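Side-chain contacts in ricin B lectin (Clostridium thermocellum, PDB 3VSF), which is an exo-beta-1,3-galactanase that probably cleaves galactan with its family 43 glycoside hydrolase domain and binds galactose through a ricin-type beta-trefoil module: residues L374-G379 with A385-W390; Y401-G406 with K411-K416; G431-Q436 with D469-S474; I435-T438 with N444-W447. All coordinates share one frame; numbering follows the deposited sequence.

Contact 1: L374-G379 with A385-W390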
loop_
_atom_site.group_PDB
_atom_site.type_symbol
_atom_site.label_atom_id
_atom_site.label_comp_id
_atom_site.label_asym_id
_atom_site.label_seq_id
_atom_site.Cartn_x
_atom_site.Cartn_y
_atom_site.Cartn_z
ATOM N N LEU A 374 -30.371 7.517 4.253
ATOM C CA LEU A 374 -29.372 6.509 3.925
ATOM C C LEU A 374 -28.572 6.132 5.167
ATOM O O LEU A 374 -28.073 7.002 5.882
ATOM C CB LEU A 374 -28.437 7.018 2.828
ATOM C CG LEU A 374 -27.708 5.933 2.035
ATOM C CD1 LEU A 374 -28.717 5.041 1.330
ATOM C CD2 LEU A 374 -26.742 6.546 1.038
ATOM N N ASP A 375 -28.451 4.833 5.416
ATOM C CA ASP A 375 -27.821 4.345 6.637
ATOM C C ASP A 375 -27.123 3.010 6.393
ATOM O O ASP A 375 -27.260 2.412 5.325
ATOM C CB ASP A 375 -28.874 4.196 7.741
ATOM C CG ASP A 375 -28.269 3.877 9.094
ATOM O OD1 ASP A 375 -27.179 4.402 9.398
ATOM O OD2 ASP A 375 -28.883 3.099 9.856
ATOM N N VAL A 376 -26.365 2.552 7.384
ATOM C CA VAL A 376 -25.728 1.243 7.324
ATOM C C VAL A 376 -26.445 0.289 8.270
ATOM O O VAL A 376 -26.773 0.656 9.397
ATOM C CB VAL A 376 -24.237 1.319 7.709
ATOM C CG1 VAL A 376 -23.620 -0.069 7.725
ATOM C CG2 VAL A 376 -23.486 2.230 6.752
ATOM N N LEU A 377 -26.694 -0.933 7.809
ATOM C CA LEU A 377 -27.393 -1.925 8.620
ATOM C C LEU A 377 -26.737 -2.094 9.986
ATOM O O LEU A 377 -25.531 -2.325 10.083
ATOM C CB LEU A 377 -27.456 -3.271 7.896
ATOM C CG LEU A 377 -28.161 -4.396 8.659
ATOM C CD1 LEU A 377 -29.561 -3.968 9.076
ATOM C CD2 LEU A 377 -28.210 -5.671 7.828
ATOM N N ASP A 378 -27.542 -1.973 11.038
ATOM C CA ASP A 378 -27.056 -2.099 12.410
ATOM C C ASP A 378 -25.940 -1.105 12.710
ATOM O O ASP A 378 -25.151 -1.307 13.632
ATOM C CB ASP A 378 -26.579 -3.529 12.686
ATOM C CG ASP A 378 -27.711 -4.538 12.651
ATOM O OD1 ASP A 378 -28.840 -4.182 13.049
ATOM O OD2 ASP A 378 -27.472 -5.688 12.227
ATOM N N GLY A 379 -25.884 -0.030 11.930
ATOM C CA GLY A 379 -24.852 0.979 12.088
ATOM C C GLY A 379 -23.466 0.369 12.164
ATOM O O GLY A 379 -22.600 0.862 12.886
ATOM N N ALA A 385 -20.771 -4.172 4.605
ATOM C CA ALA A 385 -22.025 -4.093 5.346
ATOM C C ALA A 385 -23.149 -3.576 4.451
ATOM O O ALA A 385 -22.947 -2.661 3.654
ATOM C CB ALA A 385 -21.867 -3.206 6.571
ATOM N N GLN A 386 -24.330 -4.170 4.590
ATOM C CA GLN A 386 -25.479 -3.811 3.765
ATOM C C GLN A 386 -25.957 -2.389 4.038
ATOM O O GLN A 386 -26.033 -1.960 5.189
ATOM C CB GLN A 386 -26.626 -4.797 3.996
ATOM C CG GLN A 386 -27.926 -4.421 3.297
ATOM C CD GLN A 386 -27.850 -4.584 1.793
ATOM O OE1 GLN A 386 -27.462 -5.638 1.291
ATOM N NE2 GLN A 386 -28.219 -3.536 1.063
ATOM N N ILE A 387 -26.280 -1.663 2.972
ATOM C CA ILE A 387 -26.812 -0.311 3.096
ATOM C C ILE A 387 -28.334 -0.342 3.144
ATOM O O ILE A 387 -28.981 -0.919 2.271
ATOM C CB ILE A 387 -26.365 0.587 1.926
ATOM C CG1 ILE A 387 -24.841 0.727 1.914
ATOM C CG2 ILE A 387 -27.017 1.954 2.026
ATOM C CD1 ILE A 387 -24.276 1.363 3.167
ATOM N N VAL A 388 -28.903 0.280 4.171
ATOM C CA VAL A 388 -30.350 0.299 4.346
ATOM C C VAL A 388 -30.848 1.707 4.644
ATOM O O VAL A 388 -30.068 2.589 4.999
ATOM C CB VAL A 388 -30.789 -0.627 5.496
ATOM C CG1 VAL A 388 -30.379 -2.063 5.210
ATOM C CG2 VAL A 388 -30.197 -0.152 6.813
ATOM N N GLN A 389 -32.152 1.914 4.495
ATOM C CA GLN A 389 -32.770 3.176 4.879
ATOM C C GLN A 389 -33.244 3.077 6.322
ATOM O O GLN A 389 -33.688 2.018 6.766
ATOM C CB GLN A 389 -33.948 3.513 3.963
ATOM C CG GLN A 389 -35.169 2.628 4.167
ATOM C CD GLN A 389 -36.393 3.148 3.441
ATOM O OE1 GLN A 389 -36.318 4.122 2.693
ATOM N NE2 GLN A 389 -37.531 2.500 3.660
ATOM N N TRP A 390 -33.143 4.179 7.056
ATOM C CA TRP A 390 -33.557 4.192 8.452
ATOM C C TRP A 390 -34.100 5.559 8.846
ATOM O O TRP A 390 -33.890 6.546 8.141
ATOM C CB TRP A 390 -32.389 3.807 9.360
ATOM C CG TRP A 390 -32.820 3.243 10.678
ATOM C CD1 TRP A 390 -33.053 3.933 11.831
ATOM C CD2 TRP A 390 -33.070 1.865 10.977
ATOM N NE1 TRP A 390 -33.432 3.071 12.831
ATOM C CE2 TRP A 390 -33.451 1.794 12.332
ATOM C CE3 TRP A 390 -33.009 0.684 10.231
ATOM C CZ2 TRP A 390 -33.769 0.591 12.956
ATOM C CZ3 TRP A 390 -33.325 -0.510 10.853
ATOM C CH2 TRP A 390 -33.700 -0.548 12.202
#
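I387 lies against three residues of the facing strand. Its CG2 branch sits 3.6 Å from L374 CD1 and also faces the carbonyl of D375, while I387 CD1 reaches V376 CG2 at 3.8 Å. The two branches of I387 are spread this way because CG2 stands anti to the backbone N and CG1 lies beside it (chi1 -62°). The other branch of V376, CG1, rests on the methyl of A385 at 3.8 Å. On the opposite face D375 and W390 run side by side and point the same way; OD2 of D375 is 3.6 Å from W390 CB, and its carboxylate is turned 63° from the indole plane. Farther along the chain, L377 CB packs loosely against V388 CG1.

These side chains belong to an antiparallel beta hairpin of the ricin-type beta-trefoil. D375 and V388 exchange both backbone bonds (D375 N to V388 O 2.8 Å, V388 N to D375 O 2.9 Å), and L377 N donates to Q386 O at 2.9 Å, nearly straight. Beyond that rung, G379 N bonds back to V376 O, so residues 376-379 form a turn. Q386 folds its amide back along its own strand and donates from NE2 to I387 O.

Further out, L365 and I481 cover L374, and Q436 touches V376, A385 and I387 from strand 432-437. Q389, which scarcely meets the first strand, bonds S370 OG through OE1 and donates from NE2 to the E476 carbonyl.

Contact 2: Y401-G406 with K411-K416; sequences YLVDVG and KIVNVK
Y401 and V415 make the closest side-chain meeting of this hairpin. The CG2 methyl of V415 lies over one face of the tyrosine ring, 3.8 Å from the centroid and 24° off the ring normal, a CH-pi contact displaced toward the CE2 side. The two side chains cross at about a right angle, and V415 CG1 approaches the phenol oxygen. With CG of Y401 beside its backbone N (chi1 -63°), the ring is carried along strand 409-414 toward V415.

The backbone ladder is the tightly joined part. Y401 pairs with V413 and V403 with K411, two bonds each, the shortest being Y401 N to V413 O at 2.7 Å. Between these pairs L402 and I412 lie side by side on the other face, L402 CD2 meeting I412 CG1 at 3.9 Å. On the face of Y401, V403 packs against K411 CB and, less closely, V413.

Toward the hairpin turn the contact loosens. V405 CG1 still touches K411 CG at 3.9 Å, but D404 and G406 are exposed and bind each other instead: D404 OD2 accepts from G406 N at 2.9 Å, forming an Asx turn. The aliphatic part of K411 passes V405 and its chain bends at the third torsion (55°), taking NZ to a salt bridge with E355 and a hydrogen bond with S439 OG.

Strand 400-404 is an outermost strand of its antiparallel sheet. Strand 409-414 has strand 447-453 on its other side, whose W447 and F449 cover I412, with F449 reaching L402 as well.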
loop_
_atom_site.group_PDB
_atom_site.type_symbol
_atom_site.label_atom_id
_atom_site.label_comp_id
_atom_site.label_asym_id
_atom_site.label_seq_id
_atom_site.Cartn_x
_atom_site.Cartn_y
_atom_site.Cartn_z
ATOM N N TYR A 401 -19.806 11.971 3.829
ATOM C CA TYR A 401 -18.968 12.966 3.171
ATOM C C TYR A 401 -19.154 12.875 1.663
ATOM O O TYR A 401 -19.621 11.860 1.150
ATOM C CB TYR A 401 -17.491 12.744 3.498
ATOM C CG TYR A 401 -17.130 12.883 4.958
ATOM C CD1 TYR A 401 -17.154 14.120 5.585
ATOM C CD2 TYR A 401 -16.741 11.777 5.702
ATOM C CE1 TYR A 401 -16.815 14.250 6.919
ATOM C CE2 TYR A 401 -16.399 11.898 7.035
ATOM C CZ TYR A 401 -16.438 13.136 7.637
ATOM O OH TYR A 401 -16.100 13.260 8.965
ATOM N N LEU A 402 -18.777 13.933 0.955
ATOM C CA LEU A 402 -18.808 13.922 -0.503
ATOM C C LEU A 402 -17.462 14.356 -1.080
ATOM O O LEU A 402 -17.113 15.536 -1.045
ATOM C CB LEU A 402 -19.930 14.816 -1.031
ATOM C CG LEU A 402 -21.363 14.370 -0.732
ATOM C CD1 LEU A 402 -22.359 15.349 -1.335
ATOM C CD2 LEU A 402 -21.613 12.961 -1.249
ATOM N N VAL A 403 -16.714 13.393 -1.613
ATOM C CA VAL A 403 -15.380 13.659 -2.138
ATOM C C VAL A 403 -15.353 13.662 -3.665
ATOM O O VAL A 403 -15.508 12.618 -4.297
ATOM C CB VAL A 403 -14.364 12.621 -1.627
ATOM C CG1 VAL A 403 -12.976 12.929 -2.168
ATOM C CG2 VAL A 403 -14.356 12.590 -0.107
ATOM N N ASP A 404 -15.151 14.839 -4.247
ATOM C CA ASP A 404 -15.077 14.980 -5.698
ATOM C C ASP A 404 -13.929 14.139 -6.256
ATOM O O ASP A 404 -12.838 14.114 -5.687
ATOM C CB ASP A 404 -14.897 16.453 -6.077
ATOM C CG ASP A 404 -15.189 16.721 -7.542
ATOM O OD1 ASP A 404 -15.969 17.655 -7.828
ATOM O OD2 ASP A 404 -14.639 16.007 -8.405
ATOM N N VAL A 405 -14.180 13.450 -7.364
ATOM C CA VAL A 405 -13.190 12.542 -7.936
ATOM C C VAL A 405 -13.019 12.725 -9.443
ATOM O O VAL A 405 -12.603 11.803 -10.144
ATOM C CB VAL A 405 -13.553 11.072 -7.658
ATOM C CG1 VAL A 405 -13.567 10.804 -6.163
ATOM C CG2 VAL A 405 -14.900 10.732 -8.281
ATOM N N GLY A 406 -13.336 13.917 -9.936
ATOM C CA GLY A 406 -13.224 14.199 -11.356
ATOM C C GLY A 406 -14.536 13.963 -12.075
ATOM O O GLY A 406 -15.353 13.152 -11.641
ATOM N N LYS A 411 -17.490 10.670 -4.475
ATOM C CA LYS A 411 -17.455 9.546 -3.547
ATOM C C LYS A 411 -18.352 9.815 -2.347
ATOM O O LYS A 411 -18.196 10.825 -1.661
ATOM C CB LYS A 411 -16.028 9.289 -3.065
ATOM C CG LYS A 411 -15.284 8.205 -3.825
ATOM C CD LYS A 411 -13.898 7.989 -3.235
ATOM C CE LYS A 411 -13.974 7.693 -1.745
ATOM N NZ LYS A 411 -12.624 7.584 -1.123
ATOM N N ILE A 412 -19.290 8.910 -2.096
ATOM C CA ILE A 412 -20.140 9.010 -0.919
ATOM C C ILE A 412 -19.550 8.166 0.204
ATOM O O ILE A 412 -19.672 6.942 0.202
ATOM C CB ILE A 412 -21.578 8.551 -1.216
ATOM C CG1 ILE A 412 -22.144 9.318 -2.413
ATOM C CG2 ILE A 412 -22.462 8.739 0.008
ATOM C CD1 ILE A 412 -23.569 8.949 -2.759
ATOM N N VAL A 413 -18.904 8.826 1.160
ATOM C CA VAL A 413 -18.190 8.131 2.224
ATOM C C VAL A 413 -18.920 8.225 3.558
ATOM O O VAL A 413 -19.344 9.303 3.968
ATOM C CB VAL A 413 -16.763 8.690 2.398
ATOM C CG1 VAL A 413 -15.973 7.836 3.380
ATOM C CG2 VAL A 413 -16.052 8.760 1.057
ATOM N N ASN A 414 -19.061 7.088 4.232
ATOM C CA ASN A 414 -19.686 7.051 5.548
ATOM C C ASN A 414 -18.788 7.724 6.577
ATOM O O ASN A 414 -17.564 7.688 6.457
ATOM C CB ASN A 414 -19.980 5.605 5.956
ATOM C CG ASN A 414 -20.942 5.512 7.126
ATOM O OD1 ASN A 414 -20.530 5.363 8.276
ATOM N ND2 ASN A 414 -22.236 5.593 6.834
ATOM N N VAL A 415 -19.390 8.347 7.583
ATOM C CA VAL A 415 -18.621 9.045 8.607
ATOM C C VAL A 415 -18.149 8.097 9.706
ATOM O O VAL A 415 -16.964 8.070 10.042
ATOM C CB VAL A 415 -19.416 10.207 9.229
ATOM C CG1 VAL A 415 -18.684 10.764 10.438
ATOM C CG2 VAL A 415 -19.656 11.296 8.194
ATOM N N LYS A 416 -19.075 7.322 10.259
ATOM C CA LYS A 416 -18.739 6.368 11.311
ATOM C C LYS A 416 -17.674 5.384 10.836
ATOM O O LYS A 416 -16.824 4.949 11.612
ATOM C CB LYS A 416 -19.988 5.618 11.779
ATOM C CG LYS A 416 -19.733 4.672 12.937
ATOM C CD LYS A 416 -21.012 3.996 13.399
ATOM C CE LYS A 416 -20.735 3.027 14.537
ATOM N NZ LYS A 416 -21.980 2.390 15.045
#

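Contact 3: G431-Q436 with D469-S474; sequences GGVLIQ and DVRKWS
R471 reaches across to G431 and V433 with the end of its guanidinium, and supplies all of the contact from the 469-474 side. The second segment arrives at this point as the end of strand 467-470. D469, its first residue, is buried and turned to other partners: OD2 accepts from Q492 NE2 and also bonds a glycerol, probably from the crystallisation liquor. V470 packs on I481 and gives its carbonyl to N491 ND2.

R471 follows. CG stands anti to the backbone N (chi1 -180°), and after an extended start the side chain bends at its third torsion, past I480, toward the other segment. NH2 then lies 3.5 Å from V433 CG2, which sits at the edge of the guanidinium and near its plane. The same NH2 is 3.6 Å from G431 O, with no hydrogen bond between them, and NH1 is farther from that oxygen. The meeting is therefore light, a charged tip laid beside a methyl and a carbonyl at the surface, with 109 Å² buried in all.

K472 and W473 both have positive phi and carry the chain through two overlapping turns, W473 N bonding to V470 O at 3.2 Å and S474 N to R471 O at 3.1 Å. S474 closes the segment with its carbonyl near Q389 NE2, in a weak bond.

The D-V pair at 469-470 recurs at 375-376 and 422-423, equally spaced as in the repeated sequence of a ricin-type beta-trefoil; D469 thus corresponds to the galactose-binding D422, which is consistent with a carboxylate that takes up a glycerol hydroxyl here.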
loop_
_atom_site.group_PDB
_atom_site.type_symbol
_atom_site.label_atom_id
_atom_site.label_comp_id
_atom_site.label_asym_id
_atom_site.label_seq_id
_atom_site.Cartn_x
_atom_site.Cartn_y
_atom_site.Cartn_z
ATOM N N GLY A 431 -31.704 -4.396 -9.082
ATOM C CA GLY A 431 -31.788 -5.088 -7.812
ATOM C C GLY A 431 -30.426 -5.330 -7.197
ATOM O O GLY A 431 -30.317 -5.940 -6.133
ATOM N N GLY A 432 -29.385 -4.853 -7.872
ATOM C CA GLY A 432 -28.027 -4.981 -7.375
ATOM C C GLY A 432 -27.848 -4.271 -6.047
ATOM O O GLY A 432 -27.951 -3.047 -5.966
ATOM N N VAL A 433 -27.575 -5.046 -5.003
ATOM C CA VAL A 433 -27.455 -4.513 -3.650
ATOM C C VAL A 433 -26.314 -3.510 -3.499
ATOM O O VAL A 433 -25.245 -3.674 -4.088
ATOM C CB VAL A 433 -27.278 -5.650 -2.623
ATOM C CG1 VAL A 433 -26.249 -5.272 -1.567
ATOM C CG2 VAL A 433 -28.614 -6.006 -1.988
ATOM N N LEU A 434 -26.554 -2.467 -2.709
ATOM C CA LEU A 434 -25.519 -1.494 -2.374
ATOM C C LEU A 434 -24.944 -1.776 -0.991
ATOM O O LEU A 434 -25.673 -2.128 -0.065
ATOM C CB LEU A 434 -26.076 -0.070 -2.429
ATOM C CG LEU A 434 -25.866 0.709 -3.729
ATOM C CD1 LEU A 434 -26.329 -0.099 -4.930
ATOM C CD2 LEU A 434 -26.579 2.052 -3.672
ATOM N N ILE A 435 -23.631 -1.621 -0.858
ATOM C CA ILE A 435 -22.953 -1.858 0.408
ATOM C C ILE A 435 -21.946 -0.753 0.685
ATOM O O ILE A 435 -21.719 0.117 -0.156
ATOM C CB ILE A 435 -22.197 -3.202 0.400
ATOM C CG1 ILE A 435 -21.105 -3.190 -0.672
ATOM C CG2 ILE A 435 -23.157 -4.358 0.171
ATOM C CD1 ILE A 435 -20.321 -4.481 -0.764
ATOM N N GLN A 436 -21.349 -0.782 1.871
ATOM C CA GLN A 436 -20.208 0.075 2.161
ATOM C C GLN A 436 -18.944 -0.766 2.036
ATOM O O GLN A 436 -18.841 -1.835 2.635
ATOM C CB GLN A 436 -20.315 0.694 3.556
ATOM C CG GLN A 436 -20.228 -0.303 4.701
ATOM C CD GLN A 436 -20.093 0.375 6.051
ATOM O OE1 GLN A 436 -20.099 1.603 6.144
ATOM N NE2 GLN A 436 -19.965 -0.422 7.103
ATOM N N ASP A 469 -31.596 3.184 -5.185
ATOM C CA ASP A 469 -33.014 2.856 -5.117
ATOM C C ASP A 469 -33.365 2.120 -3.828
ATOM O O ASP A 469 -32.629 1.241 -3.385
ATOM C CB ASP A 469 -33.389 1.996 -6.329
ATOM C CG ASP A 469 -34.886 1.826 -6.494
ATOM O OD1 ASP A 469 -35.607 1.813 -5.476
ATOM O OD2 ASP A 469 -35.344 1.699 -7.649
ATOM N N VAL A 470 -34.494 2.487 -3.227
ATOM C CA VAL A 470 -35.025 1.753 -2.086
ATOM C C VAL A 470 -35.849 0.574 -2.594
ATOM O O VAL A 470 -36.877 0.762 -3.245
ATOM C CB VAL A 470 -35.908 2.643 -1.194
ATOM C CG1 VAL A 470 -36.379 1.868 0.026
ATOM C CG2 VAL A 470 -35.152 3.893 -0.775
ATOM N N ARG A 471 -35.392 -0.639 -2.295
ATOM C CA ARG A 471 -36.016 -1.849 -2.822
ATOM C C ARG A 471 -37.511 -1.933 -2.525
ATOM O O ARG A 471 -37.939 -1.765 -1.382
ATOM C CB ARG A 471 -35.319 -3.098 -2.279
ATOM C CG ARG A 471 -35.922 -4.397 -2.793
ATOM C CD ARG A 471 -35.441 -5.597 -1.998
ATOM N NE ARG A 471 -33.987 -5.724 -2.015
ATOM C CZ ARG A 471 -33.295 -6.238 -3.027
ATOM N NH1 ARG A 471 -33.927 -6.666 -4.113
ATOM N NH2 ARG A 471 -31.975 -6.319 -2.957
ATOM N N LYS A 472 -38.294 -2.202 -3.565
ATOM C CA LYS A 472 -39.729 -2.425 -3.424
ATOM C C LYS A 472 -40.475 -1.235 -2.825
ATOM O O LYS A 472 -41.512 -1.410 -2.184
ATOM C CB LYS A 472 -39.993 -3.675 -2.582
ATOM C CG LYS A 472 -40.537 -4.851 -3.372
ATOM C CD LYS A 472 -39.503 -5.397 -4.335
ATOM C CE LYS A 472 -40.108 -6.468 -5.228
ATOM N NZ LYS A 472 -41.206 -5.915 -6.072
ATOM N N TRP A 473 -39.953 -0.033 -3.038
ATOM C CA TRP A 473 -40.591 1.178 -2.530
ATOM C C TRP A 473 -40.806 1.115 -1.019
ATOM O O TRP A 473 -41.705 1.769 -0.490
ATOM C CB TRP A 473 -41.934 1.405 -3.226
ATOM C CG TRP A 473 -41.827 1.734 -4.681
ATOM C CD1 TRP A 473 -41.418 0.902 -5.683
ATOM C CD2 TRP A 473 -42.159 2.979 -5.307
ATOM N NE1 TRP A 473 -41.463 1.556 -6.890
ATOM C CE2 TRP A 473 -41.915 2.833 -6.686
ATOM C CE3 TRP A 473 -42.633 4.206 -4.832
ATOM C CZ2 TRP A 473 -42.130 3.865 -7.596
ATOM C CZ3 TRP A 473 -42.846 5.231 -5.737
ATOM C CH2 TRP A 473 -42.594 5.054 -7.103
ATOM N N SER A 474 -39.985 0.328 -0.332
ATOM C CA SER A 474 -40.125 0.154 1.110
ATOM C C SER A 474 -40.230 1.487 1.842
ATOM O O SER A 474 -39.537 2.448 1.512
ATOM C CB SER A 474 -38.960 -0.656 1.678
ATOM O OG SER A 474 -39.074 -0.772 3.087
#

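Contact 4: I435-T438 with N444-W447; sequences IQYT and NQHW
T438 and Q445 meet behind the galactose site of the beta-trefoil, where Q445, H446 and W447 form a Q-x-W motif of the ricin-type lectin family. D422, D425, N440 and N444 bind galactose in this protein, although this chain carries none. Q445 serves as a second-shell residue: its NE2 donates to D422 OD2 as well as to T438 O, and its OE1 accepts from N440 N. Three bonds thus fix the rotation of the buried amide, and two of them hold sugar-binding residues in place. N444 is tied down separately, ND2 donating to V423 O.

Q445 reaches T438 because CG lies beside the backbone N and the chain runs extended from there.

Y437, the last residue of strand 432-437, flanks the same amide. Its side chain crosses that of Q445 obliquely, with ring and amide planes 65° apart, and NE2 of Q445 comes to the ring edge, 4.1 Å from Y437 CD2. T438 turns its own side chain away and takes part through its backbone alone: Q445 NE2 meets T438 O at 2.9 Å with an N-H...O angle of 169°, the carbonyl oxygen lying near the plane of the Q445 amide, while NE2 stands 39° above the plane of the T438 carbonyl.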
loop_
_atom_site.group_PDB
_atom_site.type_symbol
_atom_site.label_atom_id
_atom_site.label_comp_id
_atom_site.label_asym_id
_atom_site.label_seq_id
_atom_site.Cartn_x
_atom_site.Cartn_y
_atom_site.Cartn_z
ATOM N N ILE A 435 -23.631 -1.621 -0.858
ATOM C CA ILE A 435 -22.953 -1.858 0.408
ATOM C C ILE A 435 -21.946 -0.753 0.685
ATOM O O ILE A 435 -21.719 0.117 -0.156
ATOM C CB ILE A 435 -22.197 -3.202 0.400
ATOM C CG1 ILE A 435 -21.105 -3.190 -0.672
ATOM C CG2 ILE A 435 -23.157 -4.358 0.171
ATOM C CD1 ILE A 435 -20.321 -4.481 -0.764
ATOM N N GLN A 436 -21.349 -0.782 1.871
ATOM C CA GLN A 436 -20.208 0.075 2.161
ATOM C C GLN A 436 -18.944 -0.766 2.036
ATOM O O GLN A 436 -18.841 -1.835 2.635
ATOM C CB GLN A 436 -20.315 0.694 3.556
ATOM C CG GLN A 436 -20.228 -0.303 4.701
ATOM C CD GLN A 436 -20.093 0.375 6.051
ATOM O OE1 GLN A 436 -20.099 1.603 6.144
ATOM N NE2 GLN A 436 -19.965 -0.422 7.103
ATOM N N TYR A 437 -17.990 -0.292 1.245
ATOM C CA TYR A 437 -16.787 -1.068 0.978
ATOM C C TYR A 437 -15.543 -0.191 1.011
ATOM O O TYR A 437 -15.629 1.032 0.894
ATOM C CB TYR A 437 -16.903 -1.770 -0.377
ATOM C CG TYR A 437 -15.995 -2.968 -0.536
ATOM C CD1 TYR A 437 -16.279 -4.167 0.105
ATOM C CD2 TYR A 437 -14.863 -2.906 -1.338
ATOM C CE1 TYR A 437 -15.455 -5.268 -0.040
ATOM C CE2 TYR A 437 -14.032 -4.003 -1.489
ATOM C CZ TYR A 437 -14.334 -5.181 -0.839
ATOM O OH TYR A 437 -13.512 -6.276 -0.985
ATOM N N THR A 438 -14.388 -0.825 1.173
ATOM C CA THR A 438 -13.116 -0.117 1.178
ATOM C C THR A 438 -12.940 0.632 -0.136
ATOM O O THR A 438 -13.268 0.112 -1.202
ATOM C CB THR A 438 -11.941 -1.092 1.357
ATOM O OG1 THR A 438 -11.560 -1.625 0.084
ATOM C CG2 THR A 438 -12.338 -2.234 2.277
ATOM N N ASN A 444 -17.716 1.672 -9.531
ATOM C CA ASN A 444 -18.893 1.317 -8.751
ATOM C C ASN A 444 -18.919 2.038 -7.407
ATOM O O ASN A 444 -19.734 1.724 -6.540
ATOM C CB ASN A 444 -18.973 -0.198 -8.548
ATOM C CG ASN A 444 -17.785 -0.747 -7.782
ATOM O OD1 ASN A 444 -16.677 -0.218 -7.866
ATOM N ND2 ASN A 444 -18.012 -1.818 -7.031
ATOM N N GLN A 445 -18.018 3.001 -7.243
ATOM C CA GLN A 445 -17.967 3.816 -6.035
ATOM C C GLN A 445 -18.062 5.296 -6.387
ATOM O O GLN A 445 -17.961 6.161 -5.516
ATOM C CB GLN A 445 -16.684 3.538 -5.247
ATOM C CG GLN A 445 -16.551 2.100 -4.774
ATOM C CD GLN A 445 -15.357 1.888 -3.864
ATOM O OE1 GLN A 445 -14.537 2.787 -3.678
ATOM N NE2 GLN A 445 -15.257 0.695 -3.288
ATOM N N HIS A 446 -18.254 5.578 -7.672
ATOM C CA HIS A 446 -18.420 6.948 -8.143
ATOM C C HIS A 446 -19.888 7.243 -8.434
ATOM O O HIS A 446 -20.563 6.470 -9.115
ATOM C CB HIS A 446 -17.573 7.193 -9.393
ATOM C CG HIS A 446 -16.099 7.108 -9.148
ATOM N ND1 HIS A 446 -15.168 7.254 -10.154
ATOM C CD2 HIS A 446 -15.395 6.893 -8.012
ATOM C CE1 HIS A 446 -13.953 7.132 -9.648
ATOM N NE2 HIS A 446 -14.063 6.912 -8.351
ATOM N N TRP A 447 -20.377 8.365 -7.917
ATOM C CA TRP A 447 -21.788 8.713 -8.043
ATOM C C TRP A 447 -21.989 10.118 -8.596
ATOM O O TRP A 447 -21.336 11.065 -8.158
ATOM C CB TRP A 447 -22.481 8.591 -6.685
ATOM C CG TRP A 447 -22.361 7.230 -6.078
ATOM C CD1 TRP A 447 -21.409 6.807 -5.198
ATOM C CD2 TRP A 447 -23.221 6.111 -6.310
ATOM N NE1 TRP A 447 -21.625 5.492 -4.865
ATOM C CE2 TRP A 447 -22.733 5.041 -5.535
ATOM C CE3 TRP A 447 -24.359 5.908 -7.097
ATOM C CZ2 TRP A 447 -23.341 3.788 -5.524
ATOM C CZ3 TRP A 447 -24.961 4.664 -7.086
ATOM C CH2 TRP A 447 -24.452 3.621 -6.304
#

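Overall arrangement
Contact 1 comes first along the chain, closing the short loop 380-384 as a hairpin; contact 2 follows in series with a second hairpin around 407-410. K416 NZ, just past that hairpin, bonds G379 O of the first. Contacts 3 and 4 both start from strand 432-437, sharing I435 and Q436. Contact 4 closes the five-residue loop 439-443, whereas contact 3 spans 32 residues, and segment 444-447 falls within that span. Strand 432-437 pairs with strand 385-390 of contact 1, through A385 O and Q436 N, while W447 meets I412 of contact 2 and L434 of contact 3, so both sheets of the trefoil are joined.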